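Local coordinates for HAD-superfamily hydrolase, subfamily IA, variant 1 (Ehrlichia chaffeensis, PDB 3KZX), which probably catalyses the hydrolysis of 2-phosphoglycolate to glycolate and phosphate, as a capped phosphatase of the HAD superfamily, at residues A27-W32 and T121-S126; Y33-D38 and F181-S186; T46-V51 and I87-S92. All blocks are in the same frame, centred on the assembly; numbering follows the deposited sequence.

Contact 1: residues A27-W32 and T121-S126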
loop_
_atom_site.group_PDB
_atom_site.type_symbol
_atom_site.label_atom_id
_atom_site.label_comp_id
_atom_site.label_asym_id
_atom_site.label_seq_id
_atom_site.Cartn_x
_atom_site.Cartn_y
_atom_site.Cartn_z
ATOM N N ALA A 27 -8.230 3.036 -15.170
ATOM C CA ALA A 27 -8.414 2.952 -13.731
ATOM C C ALA A 27 -7.055 2.934 -13.039
ATOM O O ALA A 27 -6.041 2.587 -13.669
ATOM C CB ALA A 27 -9.220 1.684 -13.367
ATOM N N VAL A 28 -7.015 3.326 -11.777
ATOM C CA VAL A 28 -5.759 3.285 -11.018
ATOM C C VAL A 28 -6.034 2.508 -9.736
ATOM O O VAL A 28 -6.880 2.879 -8.944
ATOM C CB VAL A 28 -5.198 4.675 -10.687
ATOM C CG1 VAL A 28 -3.866 4.565 -9.843
ATOM C CG2 VAL A 28 -4.967 5.479 -11.986
ATOM N N ILE A 29 -5.284 1.436 -9.543
ATOM C CA ILE A 29 -5.381 0.612 -8.344
ATOM C C ILE A 29 -4.178 0.930 -7.457
ATOM O O ILE A 29 -3.070 1.039 -7.952
ATOM C CB ILE A 29 -5.425 -0.900 -8.688
ATOM C CG1 ILE A 29 -6.596 -1.209 -9.640
ATOM C CG2 ILE A 29 -5.600 -1.742 -7.399
ATOM C CD1 ILE A 29 -6.639 -2.653 -10.092
ATOM N N PHE A 30 -4.413 1.051 -6.138
ATOM C CA PHE A 30 -3.366 1.340 -5.164
ATOM C C PHE A 30 -3.253 0.244 -4.142
ATOM O O PHE A 30 -4.258 -0.278 -3.703
ATOM C CB PHE A 30 -3.675 2.620 -4.383
ATOM C CG PHE A 30 -3.619 3.882 -5.201
ATOM C CD1 PHE A 30 -2.428 4.611 -5.297
ATOM C CD2 PHE A 30 -4.736 4.359 -5.873
ATOM C CE1 PHE A 30 -2.358 5.765 -6.028
ATOM C CE2 PHE A 30 -4.656 5.539 -6.628
ATOM C CZ PHE A 30 -3.483 6.232 -6.690
ATOM N N ASP A 31 -2.041 -0.065 -3.715
ATOM C CA ASP A 31 -1.880 -0.805 -2.485
ATOM C C ASP A 31 -1.953 0.189 -1.335
ATOM O O ASP A 31 -1.831 1.411 -1.549
ATOM C CB ASP A 31 -0.524 -1.503 -2.501
ATOM C CG ASP A 31 -0.436 -2.672 -1.494
ATOM O OD1 ASP A 31 -1.384 -2.913 -0.718
ATOM O OD2 ASP A 31 0.595 -3.364 -1.526
ATOM N N TRP A 32 -2.162 -0.325 -0.120
ATOM C CA TRP A 32 -2.348 0.493 1.051
ATOM C C TRP A 32 -0.998 0.649 1.803
ATOM O O TRP A 32 -0.300 1.659 1.664
ATOM C CB TRP A 32 -3.484 -0.122 1.907
ATOM C CG TRP A 32 -3.873 0.626 3.096
ATOM C CD1 TRP A 32 -3.692 0.242 4.396
ATOM C CD2 TRP A 32 -4.477 1.927 3.147
ATOM N NE1 TRP A 32 -4.162 1.210 5.244
ATOM C CE2 TRP A 32 -4.653 2.253 4.503
ATOM C CE3 TRP A 32 -4.887 2.845 2.174
ATOM C CZ2 TRP A 32 -5.232 3.454 4.918
ATOM C CZ3 TRP A 32 -5.457 4.046 2.591
ATOM C CH2 TRP A 32 -5.620 4.334 3.953
ATOM N N THR A 121 -11.389 6.278 -12.323
ATOM C CA THR A 121 -11.849 5.402 -11.253
ATOM C C THR A 121 -10.667 4.801 -10.530
ATOM O O THR A 121 -9.657 4.463 -11.174
ATOM C CB THR A 121 -12.722 4.255 -11.823
ATOM O OG1 THR A 121 -13.741 4.848 -12.629
ATOM C CG2 THR A 121 -13.375 3.458 -10.669
ATOM N N MET A 122 -10.808 4.658 -9.215
ATOM C CA MET A 122 -9.751 4.121 -8.366
ATOM C C MET A 122 -10.230 2.990 -7.509
ATOM O O MET A 122 -11.419 2.906 -7.117
ATOM C CB MET A 122 -9.167 5.203 -7.443
ATOM C CG MET A 122 -8.519 6.369 -8.185
ATOM S SD MET A 122 -8.035 7.700 -7.063
ATOM C CE MET A 122 -9.540 8.633 -7.202
ATOM N N ALA A 123 -9.272 2.143 -7.163
ATOM C CA ALA A 123 -9.519 1.063 -6.228
ATOM C C ALA A 123 -8.323 0.818 -5.349
ATOM O O ALA A 123 -7.219 1.291 -5.662
ATOM C CB ALA A 123 -9.901 -0.199 -6.976
ATOM N N ILE A 124 -8.554 0.121 -4.229
ATOM C CA ILE A 124 -7.463 -0.404 -3.386
ATOM C C ILE A 124 -7.486 -1.923 -3.436
ATOM O O ILE A 124 -8.552 -2.559 -3.337
ATOM C CB ILE A 124 -7.562 0.100 -1.940
ATOM C CG1 ILE A 124 -7.125 1.585 -1.874
ATOM C CG2 ILE A 124 -6.716 -0.739 -0.900
ATOM C CD1 ILE A 124 -7.654 2.272 -0.663
ATOM N N VAL A 125 -6.301 -2.490 -3.608
ATOM C CA VAL A 125 -6.094 -3.932 -3.465
ATOM C C VAL A 125 -4.906 -4.197 -2.518
ATOM O O VAL A 125 -3.773 -3.862 -2.842
ATOM C CB VAL A 125 -5.881 -4.608 -4.813
ATOM C CG1 VAL A 125 -5.605 -6.128 -4.657
ATOM C CG2 VAL A 125 -7.103 -4.385 -5.695
ATOM N N SER A 126 -5.215 -4.811 -1.364
ATOM C CA SER A 126 -4.332 -4.979 -0.239
ATOM C C SER A 126 -4.488 -6.371 0.364
ATOM O O SER A 126 -5.588 -6.953 0.300
ATOM C CB SER A 126 -4.683 -3.934 0.839
ATOM O OG SER A 126 -3.916 -4.129 2.014
HETATM O O HOH W 1 -1.421 -3.136 2.005
#

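Contact 2: residues Y33-D38 and F181-S186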
loop_
_atom_site.group_PDB
_atom_site.type_symbol
_atom_site.label_atom_id
_atom_site.label_comp_id
_atom_site.label_asym_id
_atom_site.label_seq_id
_atom_site.Cartn_x
_atom_site.Cartn_y
_atom_site.Cartn_z
ATOM N N TYR A 33 -0.587 -0.375 2.530
ATOM C CA TYR A 33 0.614 -0.268 3.342
ATOM C C TYR A 33 1.864 -0.140 2.453
ATOM O O TYR A 33 2.048 -0.920 1.549
ATOM C CB TYR A 33 0.783 -1.488 4.244
ATOM C CG TYR A 33 -0.123 -1.551 5.466
ATOM C CD1 TYR A 33 -0.452 -0.400 6.197
ATOM C CD2 TYR A 33 -0.592 -2.752 5.913
ATOM C CE1 TYR A 33 -1.270 -0.481 7.300
ATOM C CE2 TYR A 33 -1.397 -2.853 7.049
ATOM C CZ TYR A 33 -1.745 -1.724 7.728
ATOM O OH TYR A 33 -2.524 -1.858 8.864
ATOM N N ASN A 34 2.711 0.856 2.744
ATOM C CA ASN A 34 3.972 1.094 2.020
ATOM C C ASN A 34 3.828 1.600 0.574
ATOM O O ASN A 34 4.811 1.748 -0.146
ATOM C CB ASN A 34 4.888 -0.116 2.159
ATOM C CG ASN A 34 5.045 -0.524 3.619
ATOM O OD1 ASN A 34 5.537 0.257 4.439
ATOM N ND2 ASN A 34 4.571 -1.710 3.969
ATOM N N THR A 35 2.594 1.919 0.192
ATOM C CA THR A 35 2.287 2.628 -1.046
ATOM C C THR A 35 1.550 3.897 -0.621
ATOM O O THR A 35 2.188 4.942 -0.374
ATOM C CB THR A 35 1.511 1.700 -2.036
ATOM O OG1 THR A 35 2.336 0.546 -2.303
ATOM C CG2 THR A 35 1.192 2.442 -3.372
ATOM N N LEU A 36 0.229 3.844 -0.486
ATOM C CA LEU A 36 -0.460 5.035 0.027
ATOM C C LEU A 36 0.012 5.453 1.444
ATOM O O LEU A 36 0.148 6.641 1.723
ATOM C CB LEU A 36 -1.984 4.891 -0.020
ATOM C CG LEU A 36 -2.664 4.913 -1.408
ATOM C CD1 LEU A 36 -4.138 4.440 -1.311
ATOM C CD2 LEU A 36 -2.541 6.327 -2.079
ATOM N N ILE A 37 0.210 4.483 2.322
ATOM C CA ILE A 37 0.472 4.694 3.733
ATOM C C ILE A 37 1.943 4.444 4.093
ATOM O O ILE A 37 2.539 3.451 3.675
ATOM C CB ILE A 37 -0.421 3.753 4.568
ATOM C CG1 ILE A 37 -1.870 4.255 4.552
ATOM C CG2 ILE A 37 0.146 3.545 6.040
ATOM C CD1 ILE A 37 -2.098 5.534 5.386
ATOM N N ASP A 38 2.514 5.353 4.868
ATOM C CA ASP A 38 3.867 5.242 5.372
ATOM C C ASP A 38 3.778 4.525 6.712
ATOM O O ASP A 38 3.211 5.078 7.666
ATOM C CB ASP A 38 4.473 6.642 5.528
ATOM C CG ASP A 38 5.907 6.601 6.006
ATOM O OD1 ASP A 38 6.347 5.545 6.540
ATOM O OD2 ASP A 38 6.568 7.651 5.894
ATOM N N PHE A 181 -3.578 0.876 -14.264
ATOM C CA PHE A 181 -2.296 1.019 -13.550
ATOM C C PHE A 181 -2.436 0.487 -12.131
ATOM O O PHE A 181 -3.341 0.919 -11.398
ATOM C CB PHE A 181 -1.861 2.501 -13.433
ATOM C CG PHE A 181 -1.610 3.211 -14.755
ATOM C CD1 PHE A 181 -1.652 2.549 -15.980
ATOM C CD2 PHE A 181 -1.216 4.552 -14.739
ATOM C CE1 PHE A 181 -1.396 3.229 -17.177
ATOM C CE2 PHE A 181 -0.951 5.246 -15.931
ATOM C CZ PHE A 181 -1.045 4.588 -17.145
ATOM N N PHE A 182 -1.577 -0.449 -11.735
ATOM C CA PHE A 182 -1.539 -0.913 -10.361
ATOM C C PHE A 182 -0.274 -0.370 -9.714
ATOM O O PHE A 182 0.823 -0.883 -9.953
ATOM C CB PHE A 182 -1.591 -2.458 -10.265
ATOM C CG PHE A 182 -1.732 -3.003 -8.827
ATOM C CD1 PHE A 182 -1.810 -4.359 -8.607
ATOM C CD2 PHE A 182 -1.750 -2.179 -7.717
ATOM C CE1 PHE A 182 -1.899 -4.893 -7.334
ATOM C CE2 PHE A 182 -1.864 -2.720 -6.411
ATOM C CZ PHE A 182 -1.956 -4.090 -6.250
ATOM N N ILE A 183 -0.457 0.685 -8.906
ATOM C CA ILE A 183 0.619 1.320 -8.140
ATOM C C ILE A 183 0.826 0.586 -6.830
ATOM O O ILE A 183 -0.046 0.489 -6.004
ATOM C CB ILE A 183 0.393 2.826 -7.880
ATOM C CG1 ILE A 183 0.211 3.573 -9.197
ATOM C CG2 ILE A 183 1.625 3.400 -7.100
ATOM C CD1 ILE A 183 -0.457 4.977 -9.038
ATOM N N GLY A 184 2.009 -0.002 -6.700
ATOM C CA GLY A 184 2.355 -0.831 -5.577
ATOM C C GLY A 184 3.848 -0.871 -5.351
ATOM O O GLY A 184 4.674 -0.667 -6.266
ATOM N N ASP A 185 4.211 -1.153 -4.118
ATOM C CA ASP A 185 5.612 -1.156 -3.700
ATOM C C ASP A 185 6.279 -2.513 -3.792
ATOM O O ASP A 185 7.510 -2.583 -3.910
ATOM C CB ASP A 185 5.769 -0.656 -2.269
ATOM C CG ASP A 185 5.118 -1.576 -1.282
ATOM O OD1 ASP A 185 3.888 -1.619 -1.284
ATOM O OD2 ASP A 185 5.841 -2.273 -0.549
ATOM N N SER A 186 5.493 -3.576 -3.750
ATOM C CA SER A 186 6.022 -4.920 -3.555
ATOM C C SER A 186 6.087 -5.741 -4.821
ATOM O O SER A 186 5.376 -5.499 -5.797
ATOM C CB SER A 186 5.175 -5.693 -2.527
ATOM O OG SER A 186 3.879 -5.936 -3.038
#

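Contact 3: residues T46-V51 and I87-S92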
loop_
_atom_site.group_PDB
_atom_site.type_symbol
_atom_site.label_atom_id
_atom_site.label_comp_id
_atom_site.label_asym_id
_atom_site.label_seq_id
_atom_site.Cartn_x
_atom_site.Cartn_y
_atom_site.Cartn_z
ATOM N N THR A 46 3.838 -1.452 20.477
ATOM C CA THR A 46 3.306 -2.769 20.858
ATOM C C THR A 46 3.512 -3.745 19.727
ATOM O O THR A 46 3.999 -4.855 19.945
ATOM C CB THR A 46 1.829 -2.712 21.244
ATOM O OG1 THR A 46 1.672 -1.747 22.280
ATOM C CG2 THR A 46 1.354 -4.075 21.777
ATOM N N THR A 47 3.191 -3.299 18.511
ATOM C CA THR A 47 3.392 -4.123 17.331
ATOM C C THR A 47 4.847 -4.461 17.109
ATOM O O THR A 47 5.168 -5.610 16.838
ATOM C CB THR A 47 2.849 -3.463 16.064
ATOM O OG1 THR A 47 1.471 -3.146 16.265
ATOM C CG2 THR A 47 2.968 -4.443 14.889
ATOM N N PHE A 48 5.740 -3.480 17.246
ATOM C CA PHE A 48 7.154 -3.786 17.024
ATOM C C PHE A 48 7.783 -4.603 18.165
ATOM O O PHE A 48 8.683 -5.385 17.915
ATOM C CB PHE A 48 7.977 -2.556 16.637
ATOM C CG PHE A 48 8.806 -2.771 15.408
ATOM C CD1 PHE A 48 9.992 -3.467 15.473
ATOM C CD2 PHE A 48 8.393 -2.287 14.183
ATOM C CE1 PHE A 48 10.740 -3.689 14.344
ATOM C CE2 PHE A 48 9.133 -2.509 13.051
ATOM C CZ PHE A 48 10.302 -3.222 13.130
ATOM N N TYR A 49 7.287 -4.436 19.390
ATOM C CA TYR A 49 7.689 -5.310 20.494
ATOM C C TYR A 49 7.406 -6.772 20.148
ATOM O O TYR A 49 8.268 -7.624 20.344
ATOM C CB TYR A 49 6.986 -4.939 21.807
ATOM C CG TYR A 49 7.553 -3.715 22.511
ATOM C CD1 TYR A 49 8.911 -3.569 22.715
ATOM C CD2 TYR A 49 6.713 -2.720 22.996
ATOM C CE1 TYR A 49 9.421 -2.455 23.379
ATOM C CE2 TYR A 49 7.208 -1.599 23.655
ATOM C CZ TYR A 49 8.568 -1.465 23.839
ATOM O OH TYR A 49 9.068 -0.354 24.511
ATOM N N GLN A 50 6.217 -7.052 19.620
ATOM C CA GLN A 50 5.852 -8.428 19.206
ATOM C C GLN A 50 6.806 -8.946 18.137
ATOM O O GLN A 50 7.240 -10.081 18.196
ATOM C CB GLN A 50 4.422 -8.484 18.659
ATOM C CG GLN A 50 3.330 -8.340 19.726
ATOM C CD GLN A 50 1.966 -7.929 19.149
ATOM O OE1 GLN A 50 1.844 -7.560 17.968
ATOM N NE2 GLN A 50 0.932 -7.988 19.993
ATOM N N VAL A 51 7.157 -8.099 17.168
ATOM C CA VAL A 51 8.106 -8.499 16.140
ATOM C C VAL A 51 9.475 -8.836 16.727
ATOM O O VAL A 51 10.052 -9.879 16.416
ATOM C CB VAL A 51 8.231 -7.399 15.046
ATOM C CG1 VAL A 51 9.341 -7.719 14.072
ATOM C CG2 VAL A 51 6.883 -7.218 14.303
ATOM N N ILE A 87 9.352 -7.368 7.063
ATOM C CA ILE A 87 8.453 -8.423 6.638
ATOM C C ILE A 87 7.481 -8.850 7.748
ATOM O O ILE A 87 6.280 -8.945 7.517
ATOM C CB ILE A 87 9.232 -9.665 6.122
ATOM C CG1 ILE A 87 9.947 -9.346 4.792
ATOM C CG2 ILE A 87 8.267 -10.864 5.929
ATOM C CD1 ILE A 87 11.118 -10.192 4.481
ATOM N N LEU A 88 8.009 -9.171 8.918
ATOM C CA LEU A 88 7.182 -9.545 10.064
ATOM C C LEU A 88 6.231 -8.433 10.429
ATOM O O LEU A 88 5.048 -8.689 10.707
ATOM C CB LEU A 88 8.046 -9.909 11.296
ATOM C CG LEU A 88 8.422 -11.374 11.403
ATOM C CD1 LEU A 88 9.005 -11.922 10.093
ATOM C CD2 LEU A 88 9.362 -11.640 12.597
ATOM N N TYR A 89 6.740 -7.193 10.365
ATOM C CA TYR A 89 5.988 -6.023 10.728
ATOM C C TYR A 89 4.783 -5.832 9.797
ATOM O O TYR A 89 3.671 -5.642 10.290
ATOM C CB TYR A 89 6.901 -4.786 10.701
ATOM C CG TYR A 89 6.259 -3.467 11.028
ATOM C CD1 TYR A 89 5.663 -3.237 12.257
ATOM C CD2 TYR A 89 6.300 -2.428 10.133
ATOM C CE1 TYR A 89 5.110 -2.001 12.577
ATOM C CE2 TYR A 89 5.756 -1.194 10.445
ATOM C CZ TYR A 89 5.148 -0.991 11.666
ATOM O OH TYR A 89 4.615 0.230 11.967
ATOM N N GLU A 90 4.999 -5.828 8.480
ATOM C CA GLU A 90 3.867 -5.738 7.545
ATOM C C GLU A 90 2.881 -6.887 7.717
ATOM O O GLU A 90 1.657 -6.682 7.615
ATOM C CB GLU A 90 4.316 -5.760 6.082
ATOM C CG GLU A 90 3.204 -5.298 5.110
ATOM C CD GLU A 90 3.744 -4.821 3.752
ATOM O OE1 GLU A 90 4.918 -5.099 3.459
ATOM O OE2 GLU A 90 2.984 -4.173 2.994
ATOM N N ASN A 91 3.403 -8.101 7.893
ATOM C CA ASN A 91 2.543 -9.280 8.131
ATOM C C ASN A 91 1.601 -9.067 9.328
ATOM O O ASN A 91 0.414 -9.388 9.256
ATOM C CB ASN A 91 3.363 -10.552 8.340
ATOM C CG ASN A 91 3.998 -11.098 7.052
ATOM O OD1 ASN A 91 4.812 -12.024 7.117
ATOM N ND2 ASN A 91 3.658 -10.532 5.904
ATOM N N SER A 92 2.129 -8.456 10.379
ATOM C CA SER A 92 1.406 -8.247 11.632
ATOM C C SER A 92 0.324 -7.180 11.461
ATOM O O SER A 92 -0.800 -7.345 11.939
ATOM C CB SER A 92 2.386 -7.825 12.747
ATOM O OG SER A 92 1.705 -7.291 13.873
HETATM O O HOH W 2 -0.118 -4.927 14.699
#

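Contact 1: residues A27-W32 and T121-S126
Ile29 and Val125 meet methyl to methyl beside the backbone, CG2 of Ile29 lying 3.5 Å from CG2 of Val125, closer than carbons usually come. The torsions explain the encounter: Ile29 directs CG2 away from its own N, while Val125 swings CG2 back beside its N. Ala123 lies on the same face of the sheet, its CB 4.4 Å from CG1 of Ile29, a looser contact.

The other face carries Val28, Phe30, Met122 and Ile124. The bent thioether of Met122 makes a Met-aromatic contact with Phe30, SD standing 4.0 Å from ring atom CE2; at 72° off the ring normal the sulfur approaches obliquely, and helix 108-117 packs on both residues. Farther along, Ile124 sends CD1 to the indole of Trp32, 4.0 Å from CE3, and helix 130-139 backs this pair.

Between these two layers of side chains the strands run parallel, their axes inclined by 27°. Four backbone bonds alternate between them: Val28 N to Thr121 O and Phe30 N to Ala123 O are both 2.9 Å, and Val28 O and Phe30 O accept from Ala123 N and Val125 N.

At the carboxyl ends the chemistry turns polar. Asp31 has CG anti to its N (chi1 -161°), which brings OD1 to the N of Trp32 at 2.8 Å, a bond arriving from above the carboxylate plane. A water donates to OD1 of Asp31 and also bonds OG of Ser126, whose hydroxyl is further held by Lys128 N. Lys159 forms a salt bridge with OD2 of Asp31 and bonds Val125 O. The carboxylate and hydroxyl at the two strand ends, with a lysine reaching in from a later loop, fit HAD motifs I, II and III, consistent with a phosphate-handling site built at the end of an apolar sheet.

Contact 2: residues Y33-D38 and F181-S186
Thr35 and Asp185 are joined by one weak hydrogen bond, OG1 of Thr35 donating to OD1 of Asp185 at 2.9 Å. Asp185 reaches this partner because its CG sits between the backbone N and the carbonyl carbon (chi1 65°), folding the carboxylate back toward the turn at 33-36. The second branch of Thr35 works differently: CG2, anti to the threonine N, rests 3.9 Å from CG2 of Ile183 and 3.5 Å from the Ile183 carbonyl O. One residue thus meets the aspartate with its hydroxyl and the end of the strand with its methyl.

Asn34 adds a flank. Its carbonyl O lies 3.3 Å from CB of Asp185, and its CB stands 3.6 Å from OD2 of the same aspartate, whereas its amide is turned elsewhere, to Thr39 through OD1 and weakly to Glu90 through ND2.

A second shell sets the backbone. Asn34 N bonds Ile37 O at 2.8 Å, tying the start of the turn to the residue that follows it, and Asn105 ND2 donates to the Thr35 carbonyl O. On the other side, Ser186 caps helix 187-195 through a bond from Asp189 N to its OG.

A wide, pi-type turn after the first strand, then a short, weakly bonded strand 37-38 paired with 103-104, corresponds to the squiggle and flap of HAD proteins; Asp185, after strand 180-184, sits where motif IV is expected.

Contact 3: residues T46-V51 and I87-S92
Helices 46-51 and 87-92 pass each other steeply, with local axes 9.5 Å apart at closest approach and an angle of 127° between their directions; Val51 and Leu88 have the nearest alpha carbons, at 6.2 Å.

Phe48 and Tyr89 carry the aromatic part of the interface. The Phe48 ring brings CD2 and CE2 over one face of the Tyr89 ring: CD2 lies 3.5 Å from CD1 of the tyrosine, and CE2 sits above the ring plane, offset toward its rim. With centroids 4.9 Å apart and planes at 41°, the two rings meet obliquely. Phe48 adopts an unusual chi1 of -129°, well off a staggered value, that carries its ring end toward the other helix. The tyrosine is pinned at its far end as well, because its hydroxyl bonds the carbonyl O of Thr39.

Both helices lie in the alpha-helical cap inserted in the flap, between strands 37-38 and 103-104, as expected of subfamily I, and their packing joins the first helix of the cap to the one at 82-95.

Val51 divides its two methyls between neighbours: CG1 lies 3.8 Å from CB of Leu88, and CG2 is 3.9 Å from CA of Tyr89, against the backbone of the opposite helix. Toward Ser92, Thr47 sets CG2 4.0 Å from CD1 of Tyr89. The OG1 of Thr47 faces a water 2.9 Å away; that water also bonds Ser92 OG in one of the serine's two conformers, so the bridge is tentative.

Contacts 1 and 2 are buried in the core domain and share its parallel sheet: strands 27-30 and 180-184 are neighbours in it, with Ile29 N probably bonded to Phe181 O and Ile29 O to Ile183 N. Contact 1 is a continuous strand pairing held by backbone bonds; contact 2 buries less surface and joins a turn to a strand end through a few side-chain atoms. Both include an aspartate at the carboxyl edge of the sheet, whereas contact 3, partly buried in the cap, has no charged group in its interface and relies on apolar and aromatic packing. Its centre lies about 24 Å from that of contact 1, yet it touches contact 2 through a weak amide-carboxylate bond at the core-cap boundary.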